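Local structure of glutathione S-transferase family protein (5F06) at residues 1-6 with 55-60; 16-21 with 202-207; 82-87 with 162-167. The protein probably conjugates glutathione to electrophilic halide substrates as a Phi-class glutathione transferase, a detoxification enzyme of the cytoplasm in poplar. One frame throughout, in Å; residues are numbered along the deposited sequence. Where two conformers were deposited one is given.

Interaction 1: residues 1-6 with 55-60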
loop_
_atom_site.group_PDB
_atom_site.type_symbol
_atom_site.label_atom_id
_atom_site.label_comp_id
_atom_site.label_asym_id
_atom_site.label_seq_id
_atom_site.Cartn_x
_atom_site.Cartn_y
_atom_site.Cartn_z
ATOM N N VAL A 1 3.177 9.447 -25.499
ATOM C CA VAL A 1 3.897 10.231 -24.500
ATOM C C VAL A 1 3.375 9.930 -23.101
ATOM O O VAL A 1 2.168 9.804 -22.892
ATOM C CB VAL A 1 3.775 11.752 -24.765
ATOM C CG1 VAL A 1 4.539 12.560 -23.708
ATOM C CG2 VAL A 1 4.274 12.096 -26.152
ATOM N N LEU A 2 4.291 9.816 -22.147
ATOM C CA LEU A 2 3.923 9.688 -20.746
ATOM C C LEU A 2 3.539 11.058 -20.220
ATOM O O LEU A 2 4.406 11.902 -20.006
ATOM C CB LEU A 2 5.073 9.116 -19.921
ATOM C CG LEU A 2 5.444 7.661 -20.189
ATOM C CD1 LEU A 2 6.784 7.352 -19.545
ATOM C CD2 LEU A 2 4.369 6.721 -19.660
ATOM N N LYS A 3 2.241 11.273 -20.031
ATOM C CA LYS A 3 1.740 12.554 -19.557
ATOM C C LYS A 3 1.313 12.458 -18.101
ATOM O O LYS A 3 0.346 11.772 -17.766
ATOM C CB LYS A 3 0.579 13.023 -20.429
ATOM C CG LYS A 3 0.985 13.264 -21.878
ATOM C CD LYS A 3 -0.213 13.433 -22.799
ATOM C CE LYS A 3 -1.164 14.495 -22.293
ATOM N NZ LYS A 3 -0.498 15.809 -22.100
ATOM N N LEU A 4 2.055 13.155 -17.247
ATOM C CA LEU A 4 1.839 13.140 -15.807
ATOM C C LEU A 4 1.117 14.403 -15.376
ATOM O O LEU A 4 1.615 15.505 -15.584
ATOM C CB LEU A 4 3.173 13.014 -15.078
ATOM C CG LEU A 4 3.159 12.930 -13.550
ATOM C CD1 LEU A 4 2.422 11.685 -13.096
ATOM C CD2 LEU A 4 4.584 12.944 -13.009
ATOM N N TYR A 5 -0.063 14.232 -14.785
ATOM C CA TYR A 5 -0.864 15.356 -14.316
ATOM C C TYR A 5 -0.656 15.581 -12.823
ATOM O O TYR A 5 -0.993 14.732 -12.004
ATOM C CB TYR A 5 -2.341 15.116 -14.615
ATOM C CG TYR A 5 -2.638 15.038 -16.090
ATOM C CD1 TYR A 5 -2.419 13.864 -16.804
ATOM C CD2 TYR A 5 -3.119 16.143 -16.779
ATOM C CE1 TYR A 5 -2.683 13.794 -18.161
ATOM C CE2 TYR A 5 -3.386 16.081 -18.136
ATOM C CZ TYR A 5 -3.162 14.907 -18.821
ATOM O OH TYR A 5 -3.429 14.847 -20.169
ATOM N N GLY A 6 -0.096 16.729 -12.469
ATOM C CA GLY A 6 0.171 17.021 -11.073
ATOM C C GLY A 6 0.858 18.355 -10.876
ATOM O O GLY A 6 0.627 19.298 -11.630
ATOM N N ALA A 55 -2.166 11.864 -11.738
ATOM C CA ALA A 55 -2.695 10.889 -12.671
ATOM C C ALA A 55 -1.730 10.771 -13.841
ATOM O O ALA A 55 -0.926 11.677 -14.087
ATOM C CB ALA A 55 -4.072 11.289 -13.154
ATOM N N LEU A 56 -1.810 9.653 -14.553
ATOM C CA LEU A 56 -0.992 9.420 -15.734
ATOM C C LEU A 56 -1.867 9.051 -16.924
ATOM O O LEU A 56 -2.705 8.158 -16.822
ATOM C CB LEU A 56 0.024 8.305 -15.483
ATOM C CG LEU A 56 1.002 8.016 -16.628
ATOM C CD1 LEU A 56 2.116 9.039 -16.653
ATOM C CD2 LEU A 56 1.574 6.619 -16.515
ATOM N N GLU A 57 -1.679 9.753 -18.037
ATOM C CA GLU A 57 -2.252 9.345 -19.316
ATOM C C GLU A 57 -1.127 8.878 -20.226
ATOM O O GLU A 57 -0.183 9.622 -20.500
ATOM C CB GLU A 57 -3.039 10.484 -19.984
ATOM C CG GLU A 57 -4.437 10.712 -19.410
ATOM C CD GLU A 57 -5.219 11.776 -20.168
ATOM O OE1 GLU A 57 -4.574 12.638 -20.810
ATOM O OE2 GLU A 57 -6.475 11.748 -20.130
ATOM N N GLU A 58 -1.224 7.631 -20.668
ATOM C CA GLU A 58 -0.310 7.085 -21.660
ATOM C C GLU A 58 -1.146 6.509 -22.787
ATOM O O GLU A 58 -1.651 5.390 -22.686
ATOM C CB GLU A 58 0.590 6.013 -21.050
ATOM C CG GLU A 58 1.652 5.494 -22.002
ATOM C CD GLU A 58 2.192 4.140 -21.597
ATOM O OE1 GLU A 58 1.395 3.283 -21.164
ATOM O OE2 GLU A 58 3.419 3.924 -21.718
ATOM N N ASP A 59 -1.297 7.292 -23.852
ATOM C CA ASP A 59 -2.207 6.960 -24.937
ATOM C C ASP A 59 -3.609 6.696 -24.371
ATOM O O ASP A 59 -4.189 7.578 -23.737
ATOM C CB ASP A 59 -1.671 5.766 -25.726
ATOM C CG ASP A 59 -0.272 6.014 -26.265
ATOM O OD1 ASP A 59 -0.043 7.090 -26.864
ATOM O OD2 ASP A 59 0.602 5.145 -26.075
ATOM N N ASP A 60 -4.146 5.495 -24.577
ATOM C CA ASP A 60 -5.502 5.183 -24.117
ATOM C C ASP A 60 -5.543 4.643 -22.683
ATOM O O ASP A 60 -6.617 4.333 -22.160
ATOM C CB ASP A 60 -6.157 4.178 -25.070
ATOM C CG ASP A 60 -6.359 4.743 -26.465
ATOM O OD1 ASP A 60 -6.273 5.980 -26.626
ATOM O OD2 ASP A 60 -6.610 3.954 -27.402
HETATM O O HOH W 1 -0.514 10.163 -23.521
HETATM O O HOH W 2 0.515 10.326 -26.052
#

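Interaction 2: residues 16-21 with 202-207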
loop_
_atom_site.group_PDB
_atom_site.type_symbol
_atom_site.label_atom_id
_atom_site.label_comp_id
_atom_site.label_asym_id
_atom_site.label_seq_id
_atom_site.Cartn_x
_atom_site.Cartn_y
_atom_site.Cartn_z
ATOM N N VAL A 16 6.551 10.135 -8.401
ATOM C CA VAL A 16 6.594 9.660 -9.781
ATOM C C VAL A 16 7.755 10.305 -10.537
ATOM O O VAL A 16 8.493 9.626 -11.261
ATOM C CB VAL A 16 5.271 9.952 -10.522
ATOM C CG1 VAL A 16 5.330 9.437 -11.957
ATOM C CG2 VAL A 16 4.099 9.331 -9.790
ATOM N N LEU A 17 7.922 11.614 -10.365
ATOM C CA LEU A 17 8.954 12.337 -11.094
ATOM C C LEU A 17 10.333 11.715 -10.895
ATOM O O LEU A 17 11.080 11.540 -11.854
ATOM C CB LEU A 17 8.977 13.805 -10.674
ATOM C CG LEU A 17 7.815 14.652 -11.196
ATOM C CD1 LEU A 17 7.849 16.027 -10.576
ATOM C CD2 LEU A 17 7.859 14.758 -12.715
ATOM N N THR A 18 10.673 11.365 -9.658
ATOM C CA THR A 18 11.989 10.799 -9.398
ATOM C C THR A 18 12.109 9.424 -10.056
ATOM O O THR A 18 13.173 9.068 -10.569
ATOM C CB THR A 18 12.290 10.704 -7.881
ATOM O OG1 THR A 18 13.621 10.209 -7.684
ATOM C CG2 THR A 18 11.299 9.800 -7.175
ATOM N N CYS A 19 11.016 8.663 -10.069
ATOM C CA CYS A 19 11.008 7.368 -10.747
ATOM C C CYS A 19 11.243 7.541 -12.250
ATOM O O CYS A 19 12.051 6.822 -12.844
ATOM C CB CYS A 19 9.687 6.631 -10.506
ATOM S SG CYS A 19 9.576 5.015 -11.347
ATOM N N LEU A 20 10.546 8.496 -12.859
ATOM C CA LEU A 20 10.733 8.793 -14.278
ATOM C C LEU A 20 12.198 9.120 -14.597
ATOM O O LEU A 20 12.728 8.663 -15.611
ATOM C CB LEU A 20 9.823 9.948 -14.707
ATOM C CG LEU A 20 8.331 9.611 -14.797
ATOM C CD1 LEU A 20 7.467 10.867 -14.764
ATOM C CD2 LEU A 20 8.048 8.814 -16.060
ATOM N N HIS A 21 12.856 9.889 -13.734
ATOM C CA HIS A 21 14.254 10.261 -13.962
ATOM C C HIS A 21 15.206 9.090 -13.753
ATOM O O HIS A 21 16.181 8.945 -14.499
ATOM C CB HIS A 21 14.662 11.422 -13.049
ATOM C CG HIS A 21 13.984 12.712 -13.383
ATOM N ND1 HIS A 21 13.925 13.207 -14.669
ATOM C CD2 HIS A 21 13.344 13.614 -12.603
ATOM C CE1 HIS A 21 13.274 14.357 -14.665
ATOM N NE2 HIS A 21 12.911 14.627 -13.423
ATOM N N PRO A 202 21.222 11.805 -8.226
ATOM C CA PRO A 202 20.908 12.784 -9.274
ATOM C C PRO A 202 19.428 12.830 -9.635
ATOM O O PRO A 202 18.890 13.915 -9.864
ATOM C CB PRO A 202 21.741 12.301 -10.464
ATOM C CG PRO A 202 22.894 11.600 -9.854
ATOM C CD PRO A 202 22.362 10.948 -8.609
ATOM N N ALA A 203 18.782 11.668 -9.663
ATOM C CA ALA A 203 17.389 11.571 -10.078
ATOM C C ALA A 203 16.436 12.260 -9.103
ATOM O O ALA A 203 15.327 12.626 -9.487
ATOM C CB ALA A 203 16.995 10.112 -10.244
ATOM N N PHE A 204 16.850 12.434 -7.848
ATOM C CA PHE A 204 16.001 13.131 -6.883
ATOM C C PHE A 204 16.392 14.594 -6.754
ATOM O O PHE A 204 15.555 15.435 -6.425
ATOM C CB PHE A 204 16.046 12.480 -5.498
ATOM C CG PHE A 204 15.147 13.159 -4.500
ATOM C CD1 PHE A 204 13.768 13.060 -4.616
ATOM C CD2 PHE A 204 15.675 13.922 -3.472
ATOM C CE1 PHE A 204 12.934 13.698 -3.718
ATOM C CE2 PHE A 204 14.844 14.561 -2.570
ATOM C CZ PHE A 204 13.471 14.448 -2.695
ATOM N N LYS A 205 17.662 14.900 -7.001
ATOM C CA LYS A 205 18.136 16.268 -6.849
ATOM C C LYS A 205 17.411 17.189 -7.822
ATOM O O LYS A 205 17.131 18.340 -7.499
ATOM C CB LYS A 205 19.652 16.354 -7.056
ATOM C CG LYS A 205 20.463 15.856 -5.860
ATOM C CD LYS A 205 21.772 16.624 -5.676
ATOM C CE LYS A 205 22.970 15.881 -6.254
ATOM N NZ LYS A 205 22.819 15.550 -7.697
ATOM N N LYS A 206 17.091 16.674 -9.004
ATOM C CA LYS A 206 16.357 17.455 -9.992
ATOM C C LYS A 206 14.923 17.692 -9.520
ATOM O O LYS A 206 14.335 18.737 -9.787
ATOM C CB LYS A 206 16.361 16.748 -11.348
ATOM C CG LYS A 206 15.807 17.600 -12.479
ATOM C CD LYS A 206 15.849 16.872 -13.813
ATOM C CE LYS A 206 15.335 17.760 -14.938
ATOM N NZ LYS A 206 15.313 17.054 -16.248
ATOM N N VAL A 207 14.375 16.716 -8.806
ATOM C CA VAL A 207 13.007 16.791 -8.308
ATOM C C VAL A 207 12.936 17.648 -7.045
ATOM O O VAL A 207 11.939 18.334 -6.807
ATOM C CB VAL A 207 12.448 15.376 -8.012
ATOM C CG1 VAL A 207 11.010 15.443 -7.516
ATOM C CG2 VAL A 207 12.531 14.507 -9.256
#

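Interaction 3: residues 82-87 with 162-167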
loop_
_atom_site.group_PDB
_atom_site.type_symbol
_atom_site.label_atom_id
_atom_site.label_comp_id
_atom_site.label_asym_id
_atom_site.label_seq_id
_atom_site.Cartn_x
_atom_site.Cartn_y
_atom_site.Cartn_z
ATOM N N TYR A 82 17.768 2.839 -14.417
ATOM C CA TYR A 82 18.104 2.090 -13.215
ATOM C C TYR A 82 17.164 0.909 -12.970
ATOM O O TYR A 82 15.969 0.974 -13.243
ATOM C CB TYR A 82 18.102 2.996 -11.983
ATOM C CG TYR A 82 18.606 2.253 -10.777
ATOM C CD1 TYR A 82 19.966 2.134 -10.533
ATOM C CD2 TYR A 82 17.725 1.625 -9.909
ATOM C CE1 TYR A 82 20.435 1.431 -9.443
ATOM C CE2 TYR A 82 18.184 0.919 -8.821
ATOM C CZ TYR A 82 19.539 0.823 -8.592
ATOM O OH TYR A 82 19.999 0.117 -7.504
ATOM N N ASP A 83 17.736 -0.161 -12.425
ATOM C CA ASP A 83 17.016 -1.397 -12.131
ATOM C C ASP A 83 16.255 -1.300 -10.804
ATOM O O ASP A 83 16.725 -1.785 -9.772
ATOM C CB ASP A 83 18.016 -2.558 -12.099
ATOM C CG ASP A 83 17.354 -3.905 -11.897
ATOM O OD1 ASP A 83 16.113 -3.998 -12.006
ATOM O OD2 ASP A 83 18.094 -4.877 -11.642
ATOM N N LEU A 84 15.074 -0.682 -10.843
ATOM C CA LEU A 84 14.343 -0.336 -9.623
ATOM C C LEU A 84 13.630 -1.515 -8.953
ATOM O O LEU A 84 13.490 -1.523 -7.729
ATOM C CB LEU A 84 13.307 0.757 -9.915
ATOM C CG LEU A 84 13.819 2.187 -10.097
ATOM C CD1 LEU A 84 12.702 3.097 -10.582
ATOM C CD2 LEU A 84 14.403 2.720 -8.791
ATOM N N ILE A 85 13.164 -2.489 -9.738
ATOM C CA ILE A 85 12.415 -3.614 -9.172
ATOM C C ILE A 85 13.109 -4.964 -9.385
ATOM O O ILE A 85 12.540 -6.014 -9.089
ATOM C CB ILE A 85 10.978 -3.675 -9.739
ATOM C CG1 ILE A 85 10.984 -3.836 -11.264
ATOM C CG2 ILE A 85 10.209 -2.417 -9.326
ATOM C CD1 ILE A 85 9.615 -4.159 -11.846
ATOM N N ARG A 86 14.346 -4.919 -9.879
ATOM C CA ARG A 86 15.245 -6.076 -9.887
ATOM C C ARG A 86 14.749 -7.193 -10.814
ATOM O O ARG A 86 14.471 -8.311 -10.379
ATOM C CB ARG A 86 15.432 -6.599 -8.458
ATOM C CG ARG A 86 15.615 -5.498 -7.408
ATOM C CD ARG A 86 16.682 -4.478 -7.802
ATOM N NE ARG A 86 18.024 -5.040 -7.801
ATOM C CZ ARG A 86 19.114 -4.371 -8.166
ATOM N NH1 ARG A 86 19.023 -3.108 -8.569
ATOM N NH2 ARG A 86 20.298 -4.960 -8.126
ATOM N N HIS A 87 14.682 -6.883 -12.105
ATOM C CA HIS A 87 14.061 -7.767 -13.093
ATOM C C HIS A 87 14.880 -9.005 -13.475
ATOM O O HIS A 87 14.421 -9.815 -14.282
ATOM C CB HIS A 87 13.749 -6.971 -14.366
ATOM C CG HIS A 87 14.965 -6.539 -15.123
ATOM N ND1 HIS A 87 15.676 -5.403 -14.803
ATOM C CD2 HIS A 87 15.596 -7.089 -16.187
ATOM C CE1 HIS A 87 16.694 -5.273 -15.635
ATOM N NE2 HIS A 87 16.668 -6.284 -16.485
ATOM N N TYR A 162 19.970 0.042 -4.230
ATOM C CA TYR A 162 18.865 0.987 -4.256
ATOM C C TYR A 162 17.693 0.354 -5.003
ATOM O O TYR A 162 17.897 -0.352 -5.992
ATOM C CB TYR A 162 19.298 2.289 -4.922
ATOM C CG TYR A 162 18.249 3.377 -4.934
ATOM C CD1 TYR A 162 17.906 4.052 -3.769
ATOM C CD2 TYR A 162 17.619 3.747 -6.113
ATOM C CE1 TYR A 162 16.961 5.055 -3.779
ATOM C CE2 TYR A 162 16.668 4.750 -6.132
ATOM C CZ TYR A 162 16.344 5.401 -4.966
ATOM O OH TYR A 162 15.400 6.402 -4.989
ATOM N N SER A 163 16.473 0.587 -4.525
ATOM C CA SER A 163 15.290 0.043 -5.188
ATOM C C SER A 163 14.068 0.950 -5.055
ATOM O O SER A 163 14.123 2.007 -4.425
ATOM C CB SER A 163 14.955 -1.336 -4.623
ATOM O OG SER A 163 14.213 -1.225 -3.423
ATOM N N LEU A 164 12.969 0.519 -5.662
ATOM C CA LEU A 164 11.705 1.243 -5.596
ATOM C C LEU A 164 11.251 1.442 -4.149
ATOM O O LEU A 164 10.590 2.431 -3.829
ATOM C CB LEU A 164 10.630 0.495 -6.388
ATOM C CG LEU A 164 9.311 1.241 -6.588
ATOM C CD1 LEU A 164 9.496 2.448 -7.503
ATOM C CD2 LEU A 164 8.262 0.288 -7.146
ATOM N N ALA A 165 11.614 0.499 -3.281
ATOM C CA ALA A 165 11.283 0.583 -1.861
ATOM C C ALA A 165 11.834 1.861 -1.240
ATOM O O ALA A 165 11.103 2.599 -0.583
ATOM C CB ALA A 165 11.813 -0.640 -1.116
ATOM N N ASP A 166 13.123 2.121 -1.447
ATOM C CA ASP A 166 13.740 3.334 -0.922
ATOM C C ASP A 166 13.127 4.573 -1.567
ATOM O O ASP A 166 12.782 5.537 -0.882
ATOM C CB ASP A 166 15.249 3.317 -1.160
ATOM C CG ASP A 166 15.884 2.005 -0.761
ATOM O OD1 ASP A 166 16.199 1.828 0.438
ATOM O OD2 ASP A 166 16.064 1.150 -1.656
ATOM N N LEU A 167 12.996 4.527 -2.890
ATOM C CA LEU A 167 12.498 5.655 -3.671
ATOM C C LEU A 167 11.181 6.202 -3.133
ATOM O O LEU A 167 10.998 7.422 -3.033
ATOM C CB LEU A 167 12.327 5.241 -5.137
ATOM C CG LEU A 167 11.896 6.346 -6.109
ATOM C CD1 LEU A 167 12.495 6.105 -7.484
ATOM C CD2 LEU A 167 10.373 6.471 -6.213
HETATM O O HOH W 3 22.423 0.486 -5.712
#

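Interaction 1: residues 1-6 with 55-60
The CD2 methyl of Leu2 meets the CD2 methyl of Leu56 at 4.2 Å on the inner face of the sheet, where Leu4 CB also lies against Leu56 CD1. The two strands are antiparallel neighbours at the middle of the thioredoxin-like sheet of the N-terminal domain, and helix 11-22 packs over the Leu2 and Leu4 side chains. In Leu56, CG is anti to the backbone N (chi1 -177°), which carries CD1 back over the Lys3 carbonyl. Glu58 lies side by side with Leu2, its CG and OE2 near Leu2 CD2; its OE1 hydrogen-bonds Tyr72 OH and its OE2 forms a salt bridge with Lys76 NZ. Among the backbone bonds of the pairs Lys3-Glu57 and Tyr5-Ala55, that from Tyr5 N to Ala55 O is shortest at 2.8 Å. On the other face Tyr5 and Glu57 cross, ring and carboxylate planes 89° apart, and Tyr5 OH donates to Glu57 OE1 at 2.6 Å, meeting it from above the carboxylate plane. A phenylalanine at Tyr5 would probably leave Glu57 OE1 without this donor and its carboxylate freer to turn. Lys3 NZ, 5.3 Å from Glu57 OE1, is too far for a salt bridge but probably a favourable neighbour, with a long, weak ion pair to Glu28. Beyond the strands a water joins the segments, accepting from Asp59 N at 3.0 Å and donating to Val1 O at 2.8 Å.

Interaction 2: residues 16-21 with 202-207
Helix segments 16-21 and 202-207 pass each other with their axes 8.3 Å apart at the nearest point and their directions 137° apart, an approach close enough to bring the CA atoms of His21 and Ala203 within 5.2 Å. The small Ala203 permits this: its CB methyl rests against His21 CB at 3.9 Å and lies close to the carbonyl oxygen of Thr18. One turn further on, Val207 sends CG2 into the groove between Leu17, Thr18 and His21. This methyl touches His21 CD2 at 3.6 Å, in the plane of the imidazole and at its edge, and also approaches Thr18 N. Both methyls of Val207 lie near Leu17 CB, CG2 the nearer at 3.9 Å. Helix 11-22 is the first helix of the thioredoxin-like domain, whereas helix 202-210 comes near the end of the chain; their packing is therefore part of the interface between the two domains of the glutathione transferase fold. His21 is held on more than its edge. The long chain of Lys206, extended from CG outward, crosses the imidazole at about a right angle and places CD over one face in a CH-pi contact, 4.0 Å from the ring centroid and offset toward the rim. Phe27 meets the same histidine ring. Polar contact is slight and doubtful: Thr18 was modelled in two conformers, and in the one described here OG1, anti to the backbone N (chi1 -177°), gives a weak hydrogen bond of 3.5 Å to Ala203 O. The Phe204 ring, whose edge lies near this hydroxyl oxygen in the same conformer, packs edge-to-face with Tyr174.

Interaction 3: residues 82-87 with 162-167
Tyr82 OH donates a short hydrogen bond of 2.6 Å to the carbonyl oxygen of Tyr162, which lies at the edge of the donor's own ring and near its plane. The hydroxyl reaches this oxygen well to one side of the C=O direction, at 119°, and tilted from the carbonyl plane. A water donates to Tyr82 OH and accepts from Tyr162 N, so the phenol is joined to both ends of the Tyr162 backbone. The two rings form an offset edge-to-face pair, with the edge of Tyr162 turned to the face of Tyr82, centroids 5.8 Å apart and planes at 64°. Beside them Leu84 CD2 touches both Tyr162 CE2, at 4.0 Å, and Leu167 CD1, while Ile85 CG2 lies against Leu164 CD2. The carbonyl of Leu84 accepts from Leu164 N at 3.0 Å, binding the loop to the start of the helix. Around this shell, Arg86 curls back, bent at chi2 and chi3, and NH1 donates to Asp83 O at 2.9 Å; NE forms a salt bridge with Glu92. Asp83 OD1 takes His87 N on its syn lone pair, which probably helps fix the inverse gamma turn centred on Asp83. Across the contact, Asp166 OD2 receives Ser163 N at 3.0 Å through its anti lone pair, and OD1 is bonded by Trp194 NE1 and Leu157 N. Ser163 OG caps the helix by accepting from Ala165 N, and with Asp166 OD2 on Ser163 N this makes a capping box at the N-terminus of helix 164-167. The interdomain loop before helix 90-120 docks on it; such a capping box, with serine and aspartate, is a known feature of the glutathione transferase fold.

Interactions 1 and 2 lie 17 Å apart, centre to centre, and meet where Leu4 and Leu2 of strand 2-6 pack on Val16, Leu17 and Leu20 of helix 11-22, the next element in the chain. Interaction 3 is 13 Å from interaction 2 and touches it through Thr18 and Cys19, which pack on Leu167 and Leu84; it does not reach interaction 1, whose nearest atoms are about 11 Å away. Along the chain the segments of interactions 1 and 2 alternate (1-6, 16-21, 55-60, 202-207), while both segments of interaction 3 fall between 55-60 and 202-207. Helix 11-22 thus links the sheet of the glutathione-binding N-terminal domain to the helical C-terminal part on two fronts.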